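Local coordinates for 3-phytase (Klebsiella pneumoniae, PDB 2WNH), which acts as a histidine acid phosphatase that probably removes phosphate from phytate (inositol hexakisphosphate) and perhaps from sugar phosphates, at residues Thr299-Ser311 / Gln357-Gly369. The protein carries 3 engineered substitutions. Sequence-based numbering, arbitrary orientation. Where two conformers were deposited one is given.
Sequences TLMNFSWQLPGYS and QHPMLRQEWRQPG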
loop_
_atom_site.group_PDB
_atom_site.type_symbol
_atom_site.label_atom_id
_atom_site.label_comp_id
_atom_site.label_asym_id
_atom_site.label_seq_id
_atom_site.Cartn_x
_atom_site.Cartn_y
_atom_site.Cartn_z
ATOM N N THR B 299 -15.894 -24.314 -31.322
ATOM C CA THR B 299 -16.246 -25.217 -32.436
ATOM C C THR B 299 -16.217 -24.505 -33.789
ATOM O O THR B 299 -15.623 -25.011 -34.753
ATOM C CB THR B 299 -17.564 -25.981 -32.152
ATOM O OG1 THR B 299 -17.286 -26.947 -31.138
ATOM C CG2 THR B 299 -18.077 -26.709 -33.398
ATOM N N LEU B 300 -16.830 -23.324 -33.855
ATOM C CA LEU B 300 -16.821 -22.526 -35.089
ATOM C C LEU B 300 -15.411 -22.102 -35.475
ATOM O O LEU B 300 -15.057 -22.044 -36.664
ATOM C CB LEU B 300 -17.771 -21.321 -34.971
ATOM C CG LEU B 300 -19.264 -21.648 -34.803
ATOM C CD1 LEU B 300 -20.019 -20.365 -34.639
ATOM C CD2 LEU B 300 -19.766 -22.439 -35.994
ATOM N N MET B 301 -14.577 -21.837 -34.470
ATOM C CA MET B 301 -13.145 -21.529 -34.689
ATOM C C MET B 301 -12.336 -22.730 -35.141
ATOM O O MET B 301 -11.200 -22.565 -35.588
ATOM C CB MET B 301 -12.507 -20.941 -33.421
ATOM C CG MET B 301 -13.071 -19.600 -32.981
ATOM S SD MET B 301 -12.555 -19.211 -31.283
ATOM C CE MET B 301 -11.068 -18.283 -31.590
ATOM N N ASN B 302 -12.902 -23.934 -34.991
ATOM C CA ASN B 302 -12.149 -25.188 -35.182
ATOM C C ASN B 302 -10.913 -25.255 -34.271
ATOM O O ASN B 302 -9.825 -25.665 -34.677
ATOM C CB ASN B 302 -11.776 -25.375 -36.663
ATOM C CG ASN B 302 -11.696 -26.842 -37.082
ATOM O OD1 ASN B 302 -11.228 -27.138 -38.177
ATOM N ND2 ASN B 302 -12.171 -27.752 -36.243
ATOM N N PHE B 303 -11.092 -24.810 -33.027
ATOM C CA PHE B 303 -9.996 -24.689 -32.070
ATOM C C PHE B 303 -10.255 -25.683 -30.952
ATOM O O PHE B 303 -11.260 -25.599 -30.242
ATOM C CB PHE B 303 -9.905 -23.225 -31.556
ATOM C CG PHE B 303 -8.859 -22.969 -30.467
ATOM C CD1 PHE B 303 -7.686 -23.729 -30.345
ATOM C CD2 PHE B 303 -9.051 -21.886 -29.594
ATOM C CE1 PHE B 303 -6.756 -23.445 -29.317
ATOM C CE2 PHE B 303 -8.127 -21.585 -28.587
ATOM C CZ PHE B 303 -6.978 -22.361 -28.449
ATOM N N SER B 304 -9.323 -26.616 -30.809
ATOM C CA SER B 304 -9.401 -27.652 -29.792
ATOM C C SER B 304 -8.217 -27.546 -28.835
ATOM O O SER B 304 -7.107 -27.210 -29.250
ATOM C CB SER B 304 -9.414 -29.034 -30.457
ATOM O OG SER B 304 -9.545 -30.070 -29.490
ATOM N N TRP B 305 -8.458 -27.822 -27.563
ATOM C CA TRP B 305 -7.403 -27.773 -26.559
ATOM C C TRP B 305 -7.474 -28.933 -25.584
ATOM O O TRP B 305 -8.516 -29.572 -25.437
ATOM C CB TRP B 305 -7.451 -26.445 -25.780
ATOM C CG TRP B 305 -8.757 -26.175 -25.084
ATOM C CD1 TRP B 305 -9.203 -26.745 -23.917
ATOM C CD2 TRP B 305 -9.767 -25.246 -25.488
ATOM N NE1 TRP B 305 -10.452 -26.240 -23.590
ATOM C CE2 TRP B 305 -10.813 -25.317 -24.535
ATOM C CE3 TRP B 305 -9.892 -24.355 -26.568
ATOM C CZ2 TRP B 305 -11.957 -24.524 -24.619
ATOM C CZ3 TRP B 305 -11.017 -23.569 -26.649
ATOM C CH2 TRP B 305 -12.043 -23.652 -25.676
ATOM N N GLN B 306 -6.350 -29.218 -24.934
ATOM C CA GLN B 306 -6.360 -30.108 -23.777
ATOM C C GLN B 306 -5.313 -29.628 -22.792
ATOM O O GLN B 306 -4.139 -29.672 -23.098
ATOM C CB GLN B 306 -6.098 -31.569 -24.161
ATOM C CG GLN B 306 -6.270 -32.478 -22.975
ATOM C CD GLN B 306 -6.389 -33.934 -23.346
ATOM O OE1 GLN B 306 -6.719 -34.284 -24.492
ATOM N NE2 GLN B 306 -6.125 -34.800 -22.377
ATOM N N LEU B 307 -5.755 -29.170 -21.617
ATOM C CA LEU B 307 -4.878 -28.581 -20.598
ATOM C C LEU B 307 -4.559 -29.632 -19.526
ATOM O O LEU B 307 -5.389 -30.498 -19.260
ATOM C CB LEU B 307 -5.567 -27.380 -19.928
ATOM C CG LEU B 307 -5.966 -26.230 -20.862
ATOM C CD1 LEU B 307 -6.582 -25.056 -20.090
ATOM C CD2 LEU B 307 -4.796 -25.769 -21.689
ATOM N N PRO B 308 -3.383 -29.523 -18.873
ATOM C CA PRO B 308 -3.005 -30.462 -17.795
ATOM C C PRO B 308 -4.104 -30.665 -16.766
ATOM O O PRO B 308 -4.660 -29.693 -16.234
ATOM C CB PRO B 308 -1.792 -29.778 -17.153
ATOM C CG PRO B 308 -1.196 -28.980 -18.253
ATOM C CD PRO B 308 -2.333 -28.505 -19.103
ATOM N N GLY B 309 -4.442 -31.929 -16.510
ATOM C CA GLY B 309 -5.449 -32.294 -15.520
ATOM C C GLY B 309 -6.893 -32.241 -16.000
ATOM O O GLY B 309 -7.811 -32.528 -15.235
ATOM N N TYR B 310 -7.091 -31.856 -17.260
ATOM C CA TYR B 310 -8.418 -31.755 -17.850
ATOM C C TYR B 310 -8.508 -32.632 -19.096
ATOM O O TYR B 310 -7.500 -32.908 -19.737
ATOM C CB TYR B 310 -8.723 -30.299 -18.234
ATOM C CG TYR B 310 -8.887 -29.375 -17.042
ATOM C CD1 TYR B 310 -9.968 -29.526 -16.167
ATOM C CD2 TYR B 310 -7.950 -28.365 -16.775
ATOM C CE1 TYR B 310 -10.141 -28.677 -15.083
ATOM C CE2 TYR B 310 -8.113 -27.500 -15.694
ATOM C CZ TYR B 310 -9.206 -27.672 -14.847
ATOM O OH TYR B 310 -9.396 -26.842 -13.765
ATOM N N SER B 311 -9.717 -33.065 -19.428
ATOM C CA SER B 311 -9.919 -33.761 -20.693
ATOM C C SER B 311 -10.055 -32.755 -21.851
ATOM O O SER B 311 -10.154 -31.531 -21.626
ATOM C CB SER B 311 -11.108 -34.713 -20.609
ATOM O OG SER B 311 -12.268 -33.984 -20.306
ATOM N N GLN B 357 4.745 -18.150 -10.460
ATOM C CA GLN B 357 5.133 -19.500 -9.992
ATOM C C GLN B 357 4.058 -20.595 -10.127
ATOM O O GLN B 357 4.363 -21.792 -10.032
ATOM C CB GLN B 357 5.611 -19.449 -8.535
ATOM C CG GLN B 357 6.893 -18.642 -8.292
ATOM C CD GLN B 357 6.635 -17.292 -7.648
ATOM O OE1 GLN B 357 6.273 -16.314 -8.320
ATOM N NE2 GLN B 357 6.836 -17.223 -6.332
ATOM N N HIS B 358 2.805 -20.180 -10.304
ATOM C CA HIS B 358 1.665 -21.091 -10.506
ATOM C C HIS B 358 0.856 -20.458 -11.611
ATOM O O HIS B 358 -0.236 -19.925 -11.361
ATOM C CB HIS B 358 0.770 -21.164 -9.271
ATOM C CG HIS B 358 1.498 -21.458 -8.001
ATOM N ND1 HIS B 358 2.259 -20.512 -7.345
ATOM C CD2 HIS B 358 1.550 -22.580 -7.246
ATOM C CE1 HIS B 358 2.763 -21.046 -6.249
ATOM N NE2 HIS B 358 2.354 -22.301 -6.169
ATOM N N PRO B 359 1.389 -20.495 -12.845
ATOM C CA PRO B 359 0.815 -19.704 -13.916
ATOM C C PRO B 359 -0.502 -20.316 -14.401
ATOM O O PRO B 359 -0.772 -21.510 -14.169
ATOM C CB PRO B 359 1.893 -19.767 -15.011
ATOM C CG PRO B 359 2.547 -21.055 -14.809
ATOM C CD PRO B 359 2.542 -21.289 -13.313
ATOM N N MET B 360 -1.322 -19.485 -15.031
ATOM C CA MET B 360 -2.505 -19.983 -15.729
ATOM C C MET B 360 -2.077 -21.082 -16.693
ATOM O O MET B 360 -1.004 -21.005 -17.303
ATOM C CB MET B 360 -3.175 -18.866 -16.532
ATOM C CG MET B 360 -3.719 -17.744 -15.693
ATOM S SD MET B 360 -5.192 -18.259 -14.769
ATOM C CE MET B 360 -6.434 -18.393 -16.046
ATOM N N LEU B 361 -2.926 -22.096 -16.823
ATOM C CA LEU B 361 -2.807 -23.070 -17.899
ATOM C C LEU B 361 -3.293 -22.417 -19.186
ATOM O O LEU B 361 -4.320 -21.750 -19.172
ATOM C CB LEU B 361 -3.656 -24.291 -17.584
ATOM C CG LEU B 361 -3.343 -24.954 -16.234
ATOM C CD1 LEU B 361 -4.311 -26.121 -15.977
ATOM C CD2 LEU B 361 -1.880 -25.400 -16.133
ATOM N N ARG B 362 -2.568 -22.599 -20.290
ATOM C CA ARG B 362 -2.932 -21.915 -21.516
ATOM C C ARG B 362 -2.615 -22.749 -22.753
ATOM O O ARG B 362 -1.591 -23.463 -22.784
ATOM C CB ARG B 362 -2.167 -20.579 -21.590
ATOM C CG ARG B 362 -2.682 -19.617 -22.639
ATOM C CD ARG B 362 -1.975 -18.248 -22.569
ATOM N NE ARG B 362 -1.682 -17.821 -21.201
ATOM C CZ ARG B 362 -0.465 -17.837 -20.655
ATOM N NH1 ARG B 362 0.586 -18.238 -21.362
ATOM N NH2 ARG B 362 -0.301 -17.438 -19.404
ATOM N N GLN B 363 -3.483 -22.660 -23.764
ATOM C CA GLN B 363 -3.172 -23.227 -25.071
ATOM C C GLN B 363 -3.501 -22.231 -26.170
ATOM O O GLN B 363 -4.582 -21.644 -26.208
ATOM C CB GLN B 363 -3.913 -24.549 -25.305
ATOM C CG GLN B 363 -3.481 -25.212 -26.613
ATOM C CD GLN B 363 -3.928 -26.665 -26.717
ATOM O OE1 GLN B 363 -4.127 -27.363 -25.700
ATOM N NE2 GLN B 363 -4.070 -27.138 -27.955
ATOM N N GLU B 364 -2.542 -22.022 -27.060
ATOM C CA GLU B 364 -2.760 -21.079 -28.141
ATOM C C GLU B 364 -3.185 -21.777 -29.427
ATOM O O GLU B 364 -2.708 -22.872 -29.727
ATOM C CB GLU B 364 -1.449 -20.320 -28.407
ATOM C CG GLU B 364 -0.890 -19.557 -27.218
ATOM C CD GLU B 364 0.416 -18.875 -27.582
ATOM O OE1 GLU B 364 1.430 -19.609 -27.862
ATOM O OE2 GLU B 364 0.427 -17.616 -27.605
ATOM N N TRP B 365 -4.078 -21.140 -30.174
ATOM C CA TRP B 365 -4.432 -21.543 -31.541
ATOM C C TRP B 365 -3.323 -21.123 -32.495
ATOM O O TRP B 365 -2.636 -20.115 -32.263
ATOM C CB TRP B 365 -5.746 -20.851 -31.931
ATOM C CG TRP B 365 -6.196 -21.065 -33.334
ATOM C CD1 TRP B 365 -6.976 -22.092 -33.806
ATOM C CD2 TRP B 365 -5.947 -20.203 -34.457
ATOM N NE1 TRP B 365 -7.199 -21.936 -35.164
ATOM C CE2 TRP B 365 -6.584 -20.784 -35.583
ATOM C CE3 TRP B 365 -5.236 -19.002 -34.626
ATOM C CZ2 TRP B 365 -6.539 -20.203 -36.846
ATOM C CZ3 TRP B 365 -5.174 -18.448 -35.887
ATOM C CH2 TRP B 365 -5.824 -19.040 -36.980
ATOM N N ARG B 366 -3.157 -21.873 -33.574
ATOM C CA ARG B 366 -2.198 -21.507 -34.611
ATOM C C ARG B 366 -2.603 -22.098 -35.957
ATOM O O ARG B 366 -3.440 -22.999 -36.034
ATOM C CB ARG B 366 -0.783 -21.959 -34.245
ATOM C CG ARG B 366 -0.624 -23.469 -34.091
ATOM C CD ARG B 366 0.855 -23.880 -34.174
ATOM N NE ARG B 366 1.414 -23.512 -35.477
ATOM C CZ ARG B 366 2.363 -22.598 -35.680
ATOM N NH1 ARG B 366 2.926 -21.956 -34.658
ATOM N NH2 ARG B 366 2.767 -22.342 -36.920
ATOM N N GLN B 367 -1.995 -21.565 -37.005
ATOM C CA GLN B 367 -2.122 -22.102 -38.352
ATOM C C GLN B 367 -0.837 -21.751 -39.075
ATOM O O GLN B 367 -0.062 -20.937 -38.573
ATOM C CB GLN B 367 -3.343 -21.515 -39.045
ATOM C CG GLN B 367 -3.281 -20.008 -39.364
ATOM C CD GLN B 367 -4.455 -19.587 -40.243
ATOM O OE1 GLN B 367 -5.234 -20.432 -40.694
ATOM N NE2 GLN B 367 -4.582 -18.287 -40.492
ATOM N N PRO B 368 -0.561 -22.393 -40.232
ATOM C CA PRO B 368 0.659 -22.013 -40.968
ATOM C C PRO B 368 0.788 -20.501 -41.156
ATOM O O PRO B 368 -0.216 -19.813 -41.410
ATOM C CB PRO B 368 0.466 -22.707 -42.325
ATOM C CG PRO B 368 -0.316 -23.958 -41.963
ATOM C CD PRO B 368 -1.285 -23.506 -40.890
ATOM N N GLY B 369 2.010 -19.983 -41.017
ATOM C CA GLY B 369 2.236 -18.531 -41.101
ATOM C C GLY B 369 2.310 -17.832 -39.750
ATOM O O GLY B 369 2.776 -16.681 -39.668
HETATM O O HOH W 1 -8.875 -23.358 -36.955
#
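Both faces of the Phe303 ring are covered by tryptophan atoms. Trp365 CB sits over one face, 3.8 Å from the Phe303 ring centroid, a CH-pi contact; Trp305 CE3 lies over the opposite face. The Trp365 indole turns its edge to the Phe303 face that its own CB covers, in an offset edge-to-face pair with planes at 78°. At the rim of the phenyl ring, in its plane, Phe303 CZ meets Gln363 O at 3.4 Å. One water ties the indole to the helix end: it accepts from Trp365 NE1 (2.8 Å) and donates to Met301 O (2.8 Å), in the last turn of a helix that ends in a Schellman motif, with Asn302 at positive phi. Gln363 runs out extended, its CG turned away from the backbone N (chi1 -174°), which carries its amide to the neighbouring loop. There its OE1 accepts from Gln306 N at 3.0 Å, the donor tilted 32° from the amide plane, while its aliphatic part packs on Trp305 CB and Leu307 CD2. Farther along, Leu307 CD1 touches Leu361 CB at 3.9 Å, and Leu361 CD1 meets the edge of Tyr310 at CE2 (4.1 Å), beside the type II turn 307-310. Strand 361-364 is held by backbone bonds to strand 334-342, whose Phe340 stacks on Trp305; Trp305 NE1 bonds Asn314 O, and helix 381-388 packs against Trp365. The loop following helix 291-301 is thus laid along a strand of the mixed sheet chiefly by aromatic and aliphatic packing, with one direct side-chain-to-backbone bond and one water bridge in place of regular strand pairing.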